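Local coordinates for type I polyketide synthase PikAII (Streptomyces venezuelae, PDB 3QP9), which carries a C2-type ketoreductase domain, of a class that probably epimerizes the alpha-substituent of polyketide intermediates rather than reducing their beta-keto group, at residues V24-S27 against W28-R31; G336-D339 against A340-L343; Q428-A431 against D432-V436. One frame throughout, in Å; residues are numbered along the deposited sequence.

Overall arrangement
All three contacts are local turns that deliver the chain into a strand, and they differ in burial and chemistry. Contacts 1 and 3 are partly buried, and the strands they lead into, 29-36 and 435-441, flank strand 485-488 on its two sides. Contact 2 lies at the surface before strand 343-348, its nearest atoms about 7 Å from those of contact 3. An indole packed on backbone dominates contact 1, with waters bridging the rest. At contact 2 a serine hydroxyl gathers weak bonds inside a type I turn. Contact 3 relies on a long arginine laid over carbonyls and a valine methyl, its charge paired outside the two segments.

Contact 1 of 3, residues V24-S27 against W28-R31; sequences VQDS and WRYR
W28 lays one indole face against the backbone of V24 and Q25, and the atoms along that side chain meet the preceding turn one after another. At its base, W28 CB sits 3.4 Å from Q25 O. Q25 O also accepts a hydrogen bond from W28 N at 3.0 Å, closing a turn three residues back. With CG set beside the backbone N and anti to the carbonyl carbon (chi1 -60°), the five-membered ring comes to face Q25 CA, which stands 3.6 Å from its centroid and only 9° off the normal, a CH-pi contact over the face. Further out, W28 CE3 touches Q25 CB at 3.8 Å. Across the six-membered ring from CE3, W28 CZ2 lies 3.6 Å from V24 O, which is above the same face as Q25 CA. The turn feeds strand 29-36, which runs between strands 227-235 and 485-488, consistent with a link between the two Rossmann-like subdomains of such ketoreductases. Beyond the indole, water links the pieces: one molecule donates to both D26 O and R29 O, while another donates to S27 O and accepts from Y30 OH at 2.7 Å. The Y30 hydroxyl also bonds W493 NE1. D26 and R29 run side by side without forming a salt bridge to each other; the guanidinium of R29 pairs instead with D483.

Contact 2 of 3, residues G336-D339 against A340-L343; sequences GVSD and AHPL
Residues S338 to H341 form a type I beta turn, closed by a weak backbone hydrogen bond from H341 N to S338 O at 3.1 Å with an N-H...O angle of 133°. The side chain of S338 adds a second layer of bonding to this turn. Set anti to the backbone N (chi1 151°), S338 OG accepts a weak hydrogen bond from A340 N at 3.1 Å. H341 N also reaches the same oxygen, S338 OG, at 3.4 Å. Both bonds are weak, yet together they let one oxygen collect two successive amides, as in an ST turn laid over a beta turn, and H341 N is divided between the carbonyl and the hydroxyl of S338. The methyl A340 CB rests 3.6 Å from S338 OG and also stands above one face of the H341 imidazole.

V337 directs CG1 at the returning chain. That methyl, V337 CG1, packs against the backbone from H341 O, at 3.3 Å, a snug fit, to L343 N, at 3.6 Å, with L343 CB a looser apolar neighbour. The pyrrolidine of P342 leans back on the turn through P342 CD, 3.7 Å from D339 O. The histidine faces other parts of the chain: H341 ND1 bonds D251 O, its ring stacks on H278, and H341 O accepts from T253 OG1. The type I turn with its ST turn lies in the helix-to-strand loop of a crossover connection, which runs from edge strand 316-321 through helix 327-335 to strand 343-348, on the other side of strand 253-256, as in the Rossmann fold.

Contact 3 of 3, residues Q428-A431 against D432-V436; sequences QHRA and DGPTV
The link between helix 413-426 and strand 435-441 of the Rossmann core doubles back on itself, and R430 lies along the inside of the fold, its side chain running past the G433 and P434 carbonyls to V436. The arginine begins beside the backbone N, CG anti to the carbonyl carbon (chi1 -83°), and then runs straight out from CG to NE, which carries it past the returning chain. R430 CB is 3.7 Å from G433 O. One bond further along, R430 CG lies 3.9 Å from the same oxygen, G433 O. The tightest approach is made by R430 CD, only 3.0 Å from P434 O. Because this methylene is bonded to the charged end of the arginine, its hydrogens are probably polarised enough to make so close a meeting with a carbonyl tolerable. P434 CD also touches R430 CD, at 3.9 Å.

Such a turn takes the chain from an alpha-helix on the flank of the sheet into a parallel strand. The reversal itself falls at A431 and D432, bringing R430 CA and G433 CA within 5.3 Å of each other. Two unusual backbone steps follow it on the way into strand 435-441: G433 adopts a positive phi (108°), and the peptide bond into P434 is cis.

At the far end V436 CG2 sits over the centre of the R430 guanidinium, 3.5 Å from R430 CZ, covering one flat face with a methyl. The nitrogens find polar partners elsewhere: R430 NE forms a salt bridge with D381 of helix 363-386, and R430 NH2 bonds L425 O in the last turn of helix 413-426. The same V436 side chain packs on L397 and L399 of strand 396-402.

Contact 1 of 3, residues V24-S27 against W28-R31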
ATOM      1  N   VAL A  24      21.693   5.654 -13.518  1.00 59.40           N
ATOM      2  CA  VAL A  24      22.724   5.001 -12.671  1.00 58.51           C
ATOM      3  C   VAL A  24      21.922   4.066 -11.801  1.00 57.50           C
ATOM      4  O   VAL A  24      21.713   2.894 -12.199  1.00 57.41           O
ATOM      5  CB  VAL A  24      23.602   6.047 -11.869  1.00 58.70           C
ATOM      6  CG1 VAL A  24      24.169   5.480 -10.557  1.00 59.09           C
ATOM      7  CG2 VAL A  24      24.763   6.576 -12.781  1.00 60.95           C
ATOM      8  N   GLN A  25      21.468   4.622 -10.661  1.00 54.64           N
ATOM      9  CA  GLN A  25      20.583   4.039  -9.641  1.00 51.93           C
ATOM     10  C   GLN A  25      20.366   5.053  -8.483  1.00 49.83           C
ATOM     11  O   GLN A  25      19.424   4.924  -7.715  1.00 46.31           O
ATOM     12  CB  GLN A  25      21.035   2.676  -9.052  1.00 52.57           C
ATOM     13  CG  GLN A  25      22.126   2.702  -7.945  1.00 52.27           C
ATOM     14  CD  GLN A  25      23.538   2.293  -8.444  1.00 51.04           C
ATOM     15  OE1 GLN A  25      24.434   2.061  -7.651  1.00 52.14           O
ATOM     16  NE2 GLN A  25      23.718   2.233  -9.736  1.00 48.00           N
ATOM     17  N   ASP A  26      21.235   6.056  -8.355  1.00 47.66           N
ATOM     18  CA  ASP A  26      20.828   7.135  -7.480  1.00 47.08           C
ATOM     19  C   ASP A  26      19.702   7.937  -8.151  1.00 43.51           C
ATOM     20  O   ASP A  26      18.990   8.688  -7.512  1.00 43.26           O
ATOM     21  CB  ASP A  26      22.009   7.972  -6.982  1.00 49.31           C
ATOM     22  CG  ASP A  26      21.854   8.324  -5.512  1.00 53.98           C
ATOM     23  OD1 ASP A  26      22.526   7.680  -4.634  1.00 59.95           O
ATOM     24  OD2 ASP A  26      20.999   9.201  -5.232  1.00 52.38           O
ATOM     25  N   SER A  27      19.502   7.743  -9.442  1.00 39.76           N
ATOM     26  CA  SER A  27      18.380   8.386 -10.079  1.00 37.03           C
ATOM     27  C   SER A  27      17.186   7.436 -10.047  1.00 33.48           C
ATOM     28  O   SER A  27      16.170   7.743 -10.606  1.00 32.44           O
ATOM     29  CB  SER A  27      18.696   8.789 -11.531  1.00 37.48           C
ATOM     30  OG  SER A  27      18.919   7.578 -12.266  1.00 40.39           O
ATOM     31  N   TRP A  28      17.280   6.304  -9.349  1.00 31.60           N
ATOM     32  CA  TRP A  28      16.089   5.436  -9.159  1.00 29.85           C
ATOM     33  C   TRP A  28      15.336   5.711  -7.833  1.00 27.96           C
ATOM     34  O   TRP A  28      14.353   5.044  -7.584  1.00 24.96           O
ATOM     35  CB  TRP A  28      16.485   3.935  -9.145  1.00 28.31           C
ATOM     36  CG  TRP A  28      17.145   3.434 -10.380  1.00 29.25           C
ATOM     37  CD1 TRP A  28      17.322   4.088 -11.554  1.00 28.14           C
ATOM     38  CD2 TRP A  28      17.626   2.111 -10.581  1.00 25.74           C
ATOM     39  NE1 TRP A  28      17.991   3.273 -12.434  1.00 30.30           N
ATOM     40  CE2 TRP A  28      18.124   2.036 -11.890  1.00 30.30           C
ATOM     41  CE3 TRP A  28      17.741   0.988  -9.753  1.00 28.99           C
ATOM     42  CZ2 TRP A  28      18.703   0.851 -12.429  1.00 30.44           C
ATOM     43  CZ3 TRP A  28      18.298  -0.196 -10.298  1.00 32.02           C
ATOM     44  CH2 TRP A  28      18.752  -0.238 -11.635  1.00 31.32           C
ATOM     45  N   ARG A  29      15.851   6.602  -6.963  1.00 25.55           N
ATOM     46  CA  ARG A  29      15.206   6.828  -5.668  1.00 25.14           C
ATOM     47  C   ARG A  29      14.102   7.869  -5.674  1.00 24.81           C
ATOM     48  O   ARG A  29      14.309   8.986  -6.120  1.00 24.37           O
ATOM     49  CB  ARG A  29      16.280   7.234  -4.597  1.00 24.63           C
ATOM     50  CG  ARG A  29      17.355   6.234  -4.392  1.00 25.71           C
ATOM     51  CD  ARG A  29      18.534   6.912  -3.503  1.00 26.83           C
ATOM     52  NE  ARG A  29      17.934   7.630  -2.368  1.00 25.58           N
ATOM     53  CZ  ARG A  29      17.500   7.041  -1.244  1.00 31.32           C
ATOM     54  NH1 ARG A  29      16.977   7.772  -0.260  1.00 29.90           N
ATOM     55  NH2 ARG A  29      17.716   5.734  -1.021  1.00 25.59           N
ATOM     56  N   TYR A  30      12.869   7.472  -5.232  1.00 25.69           N
ATOM     57  CA  TYR A  30      11.696   8.368  -5.158  1.00 21.51           C
ATOM     58  C   TYR A  30      11.118   8.229  -3.817  1.00 20.65           C
ATOM     59  O   TYR A  30      11.424   7.229  -3.113  1.00 19.56           O
ATOM     60  CB  TYR A  30      10.603   8.025  -6.223  1.00 20.82           C
ATOM     61  CG  TYR A  30      11.194   8.137  -7.612  1.00 24.14           C
ATOM     62  CD1 TYR A  30      11.870   7.057  -8.179  1.00 24.12           C
ATOM     63  CD2 TYR A  30      11.245   9.347  -8.252  1.00 28.06           C
ATOM     64  CE1 TYR A  30      12.497   7.135  -9.464  1.00 27.52           C
ATOM     65  CE2 TYR A  30      11.832   9.441  -9.589  1.00 25.46           C
ATOM     66  CZ  TYR A  30      12.472   8.327 -10.117  1.00 23.52           C
ATOM     67  OH  TYR A  30      13.043   8.445 -11.347  1.00 27.21           O
ATOM     68  N   ARG A  31      10.273   9.172  -3.416  1.00 20.87           N
ATOM     69  CA  ARG A  31       9.534   8.904  -2.164  1.00 21.85           C
ATOM     70  C   ARG A  31       8.268   9.632  -2.237  1.00 21.35           C
ATOM     71  O   ARG A  31       8.109  10.579  -3.061  1.00 23.26           O
ATOM     72  CB  ARG A  31      10.369   9.452  -0.957  1.00 23.78           C
ATOM     73  CG  ARG A  31      10.781  10.983  -1.087  1.00 30.61           C
ATOM     74  CD  ARG A  31      11.146  11.745   0.285  1.00 38.75           C
ATOM     75  NE  ARG A  31      12.195  12.710  -0.003  1.00 45.40           N
ATOM     76  CZ  ARG A  31      12.066  14.010  -0.250  1.00 49.52           C
ATOM     77  NH1 ARG A  31      13.155  14.696  -0.552  1.00 55.47           N
ATOM     78  NH2 ARG A  31      10.922  14.654  -0.166  1.00 49.68           N
TER
HETATM   79  O   HOH W   1      16.079  10.053  -7.831  1.00 36.63           O
HETATM   80  O   HOH W   2      14.115   6.113 -12.289  1.00 33.31           O

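Contact 2 of 3, residues G336-D339 against A340-L343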
ATOM      1  N   GLY A 336      13.897 -20.341  16.730  1.00 37.99           N
ATOM      2  CA  GLY A 336      14.979 -21.209  16.257  1.00 38.53           C
ATOM      3  C   GLY A 336      16.330 -20.514  16.028  1.00 38.65           C
ATOM      4  O   GLY A 336      17.354 -21.195  15.834  1.00 38.22           O
ATOM      5  N   VAL A 337      16.345 -19.178  15.989  1.00 35.91           N
ATOM      6  CA  VAL A 337      17.596 -18.431  15.766  1.00 36.50           C
ATOM      7  C   VAL A 337      18.480 -18.635  17.032  1.00 35.85           C
ATOM      8  O   VAL A 337      18.038 -18.555  18.182  1.00 35.47           O
ATOM      9  CB  VAL A 337      17.368 -16.905  15.466  1.00 35.11           C
ATOM     10  CG1 VAL A 337      18.666 -16.136  15.321  1.00 36.47           C
ATOM     11  CG2 VAL A 337      16.530 -16.698  14.226  1.00 35.35           C
ATOM     12  N   SER A 338      19.740 -18.935  16.772  1.00 37.07           N
ATOM     13  CA  SER A 338      20.679 -19.210  17.807  1.00 36.82           C
ATOM     14  C   SER A 338      20.936 -17.979  18.693  1.00 37.09           C
ATOM     15  O   SER A 338      21.099 -16.826  18.211  1.00 35.20           O
ATOM     16  CB  SER A 338      21.951 -19.677  17.123  1.00 38.44           C
ATOM     17  OG  SER A 338      23.065 -19.334  17.911  1.00 39.27           O
ATOM     18  N   ASP A 339      21.018 -18.176  19.989  1.00 36.59           N
ATOM     19  CA  ASP A 339      21.399 -17.014  20.841  1.00 37.23           C
ATOM     20  C   ASP A 339      22.844 -16.504  20.748  1.00 36.28           C
ATOM     21  O   ASP A 339      23.140 -15.389  21.176  1.00 35.53           O
ATOM     22  CB  ASP A 339      20.935 -17.177  22.275  1.00 39.26           C
ATOM     23  CG  ASP A 339      19.399 -16.853  22.444  1.00 43.83           C
ATOM     24  OD1 ASP A 339      18.723 -17.701  23.043  1.00 48.78           O
ATOM     25  OD2 ASP A 339      18.864 -15.785  21.978  1.00 47.16           O
ATOM     26  N   ALA A 340      23.736 -17.333  20.212  1.00 35.87           N
ATOM     27  CA  ALA A 340      25.110 -16.902  19.919  1.00 33.46           C
ATOM     28  C   ALA A 340      25.111 -15.941  18.715  1.00 31.93           C
ATOM     29  O   ALA A 340      26.049 -15.180  18.569  1.00 31.31           O
ATOM     30  CB  ALA A 340      26.007 -18.106  19.617  1.00 31.33           C
ATOM     31  N   HIS A 341      24.129 -16.079  17.827  1.00 28.04           N
ATOM     32  CA  HIS A 341      23.980 -15.224  16.662  1.00 29.11           C
ATOM     33  C   HIS A 341      22.544 -14.592  16.558  1.00 28.75           C
ATOM     34  O   HIS A 341      21.753 -14.991  15.706  1.00 28.24           O
ATOM     35  CB  HIS A 341      24.428 -15.995  15.387  1.00 26.68           C
ATOM     36  CG  HIS A 341      25.798 -16.636  15.570  1.00 29.27           C
ATOM     37  ND1 HIS A 341      26.936 -15.876  15.681  1.00 30.32           N
ATOM     38  CD2 HIS A 341      26.170 -17.913  15.871  1.00 35.09           C
ATOM     39  CE1 HIS A 341      27.977 -16.671  15.946  1.00 36.90           C
ATOM     40  NE2 HIS A 341      27.546 -17.918  16.048  1.00 31.89           N
ATOM     41  N   PRO A 342      22.245 -13.627  17.420  1.00 29.75           N
ATOM     42  CA  PRO A 342      20.784 -13.268  17.417  1.00 30.75           C
ATOM     43  C   PRO A 342      20.334 -12.631  16.107  1.00 30.08           C
ATOM     44  O   PRO A 342      21.154 -12.108  15.344  1.00 28.55           O
ATOM     45  CB  PRO A 342      20.642 -12.248  18.558  1.00 30.79           C
ATOM     46  CG  PRO A 342      21.956 -12.231  19.259  1.00 32.90           C
ATOM     47  CD  PRO A 342      23.012 -12.926  18.470  1.00 29.11           C
ATOM     48  N   LEU A 343      19.027 -12.639  15.891  1.00 28.69           N
ATOM     49  CA  LEU A 343      18.465 -11.976  14.739  1.00 32.61           C
ATOM     50  C   LEU A 343      18.935 -10.467  14.589  1.00 31.24           C
ATOM     51  O   LEU A 343      18.742  -9.661  15.480  1.00 31.43           O
ATOM     52  CB  LEU A 343      16.936 -12.118  14.846  1.00 29.13           C
ATOM     53  CG  LEU A 343      16.019 -12.307  13.662  1.00 38.59           C
ATOM     54  CD1 LEU A 343      14.841 -11.316  13.741  1.00 35.25           C
ATOM     55  CD2 LEU A 343      16.740 -12.212  12.382  1.00 32.45           C
TER

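Contact 3 of 3, residues Q428-A431 against D432-V436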
ATOM      1  N   GLN A 428       4.205   3.519  10.921  1.00 30.99           N
ATOM      2  CA  GLN A 428       3.678   3.342  12.288  1.00 34.74           C
ATOM      3  C   GLN A 428       4.792   3.651  13.296  1.00 37.07           C
ATOM      4  O   GLN A 428       5.959   3.400  12.986  1.00 38.70           O
ATOM      5  CB  GLN A 428       3.285   1.891  12.510  1.00 34.70           C
ATOM      6  CG  GLN A 428       2.030   1.470  11.831  1.00 35.14           C
ATOM      7  CD  GLN A 428       1.373   0.284  12.494  1.00 40.01           C
ATOM      8  OE1 GLN A 428       0.423   0.414  13.314  1.00 43.74           O
ATOM      9  NE2 GLN A 428       1.840  -0.881  12.129  1.00 33.66           N
ATOM     10  N   HIS A 429       4.473   4.181  14.472  1.00 39.09           N
ATOM     11  CA  HIS A 429       5.512   4.425  15.474  1.00 43.04           C
ATOM     12  C   HIS A 429       5.925   3.088  16.121  1.00 44.71           C
ATOM     13  O   HIS A 429       5.076   2.235  16.467  1.00 44.51           O
ATOM     14  CB  HIS A 429       4.951   5.368  16.538  1.00 44.26           C
ATOM     15  CG  HIS A 429       5.976   5.929  17.490  1.00 51.90           C
ATOM     16  ND1 HIS A 429       6.110   7.281  17.723  1.00 57.68           N
ATOM     17  CD2 HIS A 429       6.893   5.320  18.288  1.00 57.41           C
ATOM     18  CE1 HIS A 429       7.081   7.484  18.604  1.00 61.77           C
ATOM     19  NE2 HIS A 429       7.574   6.309  18.960  1.00 58.98           N
ATOM     20  N   ARG A 430       7.210   2.891  16.336  1.00 46.47           N
ATOM     21  CA  ARG A 430       7.595   1.718  17.141  1.00 47.87           C
ATOM     22  C   ARG A 430       8.537   2.109  18.197  1.00 49.87           C
ATOM     23  O   ARG A 430       9.716   2.338  17.892  1.00 48.99           O
ATOM     24  CB  ARG A 430       8.220   0.599  16.281  1.00 48.62           C
ATOM     25  CG  ARG A 430       7.148  -0.296  15.607  1.00 47.48           C
ATOM     26  CD  ARG A 430       7.746  -1.308  14.584  1.00 45.98           C
ATOM     27  NE  ARG A 430       6.686  -1.674  13.662  1.00 41.11           N
ATOM     28  CZ  ARG A 430       6.239  -0.882  12.666  1.00 43.29           C
ATOM     29  NH1 ARG A 430       6.812   0.325  12.407  1.00 35.31           N
ATOM     30  NH2 ARG A 430       5.236  -1.317  11.895  1.00 36.02           N
ATOM     31  N   ALA A 431       8.014   2.115  19.436  1.00 51.15           N
ATOM     32  CA  ALA A 431       8.730   2.542  20.634  1.00 52.49           C
ATOM     33  C   ALA A 431      10.026   1.782  20.825  1.00 52.83           C
ATOM     34  O   ALA A 431      11.033   2.356  21.264  1.00 53.01           O
ATOM     35  CB  ALA A 431       7.829   2.418  21.900  1.00 53.17           C
ATOM     36  N   ASP A 432      10.028   0.492  20.513  1.00 52.72           N
ATOM     37  CA  ASP A 432      11.256  -0.276  20.806  1.00 52.74           C
ATOM     38  C   ASP A 432      11.871  -1.015  19.616  1.00 51.52           C
ATOM     39  O   ASP A 432      12.883  -1.707  19.767  1.00 51.71           O
ATOM     40  CB  ASP A 432      11.091  -1.181  22.059  1.00 53.63           C
ATOM     41  CG  ASP A 432      11.291  -0.393  23.393  1.00 55.71           C
ATOM     42  OD1 ASP A 432      10.413   0.410  23.748  1.00 56.73           O
ATOM     43  OD2 ASP A 432      12.336  -0.558  24.062  1.00 57.56           O
ATOM     44  N   GLY A 433      11.294  -0.846  18.433  1.00 49.75           N
ATOM     45  CA  GLY A 433      11.710  -1.658  17.279  1.00 47.60           C
ATOM     46  C   GLY A 433      10.594  -2.647  17.008  1.00 46.18           C
ATOM     47  O   GLY A 433       9.561  -2.562  17.671  1.00 48.26           O
ATOM     48  N   PRO A 434      10.739  -3.517  15.988  1.00 43.24           N
ATOM     49  CA  PRO A 434      11.842  -3.478  15.021  1.00 40.59           C
ATOM     50  C   PRO A 434      11.772  -2.174  14.203  1.00 39.91           C
ATOM     51  O   PRO A 434      10.697  -1.548  14.073  1.00 39.09           O
ATOM     52  CB  PRO A 434      11.535  -4.680  14.111  1.00 41.51           C
ATOM     53  CG  PRO A 434      10.034  -4.878  14.161  1.00 39.94           C
ATOM     54  CD  PRO A 434       9.686  -4.481  15.598  1.00 42.50           C
ATOM     55  N   THR A 435      12.871  -1.783  13.583  1.00 37.94           N
ATOM     56  CA  THR A 435      12.839  -0.628  12.732  1.00 36.39           C
ATOM     57  C   THR A 435      12.401  -1.161  11.375  1.00 33.79           C
ATOM     58  O   THR A 435      13.136  -1.934  10.740  1.00 33.24           O
ATOM     59  CB  THR A 435      14.239  -0.119  12.584  1.00 37.83           C
ATOM     60  OG1 THR A 435      14.728   0.279  13.887  1.00 43.12           O
ATOM     61  CG2 THR A 435      14.291   1.068  11.582  1.00 36.72           C
ATOM     62  N   VAL A 436      11.233  -0.758  10.910  1.00 31.87           N
ATOM     63  CA  VAL A 436      10.688  -1.296   9.622  1.00 30.31           C
ATOM     64  C   VAL A 436      11.013  -0.383   8.451  1.00 30.12           C
ATOM     65  O   VAL A 436      10.835   0.853   8.564  1.00 30.65           O
ATOM     66  CB  VAL A 436       9.209  -1.449   9.715  1.00 30.12           C
ATOM     67  CG1 VAL A 436       8.597  -1.937   8.274  1.00 31.11           C
ATOM     68  CG2 VAL A 436       8.858  -2.370  10.886  1.00 30.92           C
TER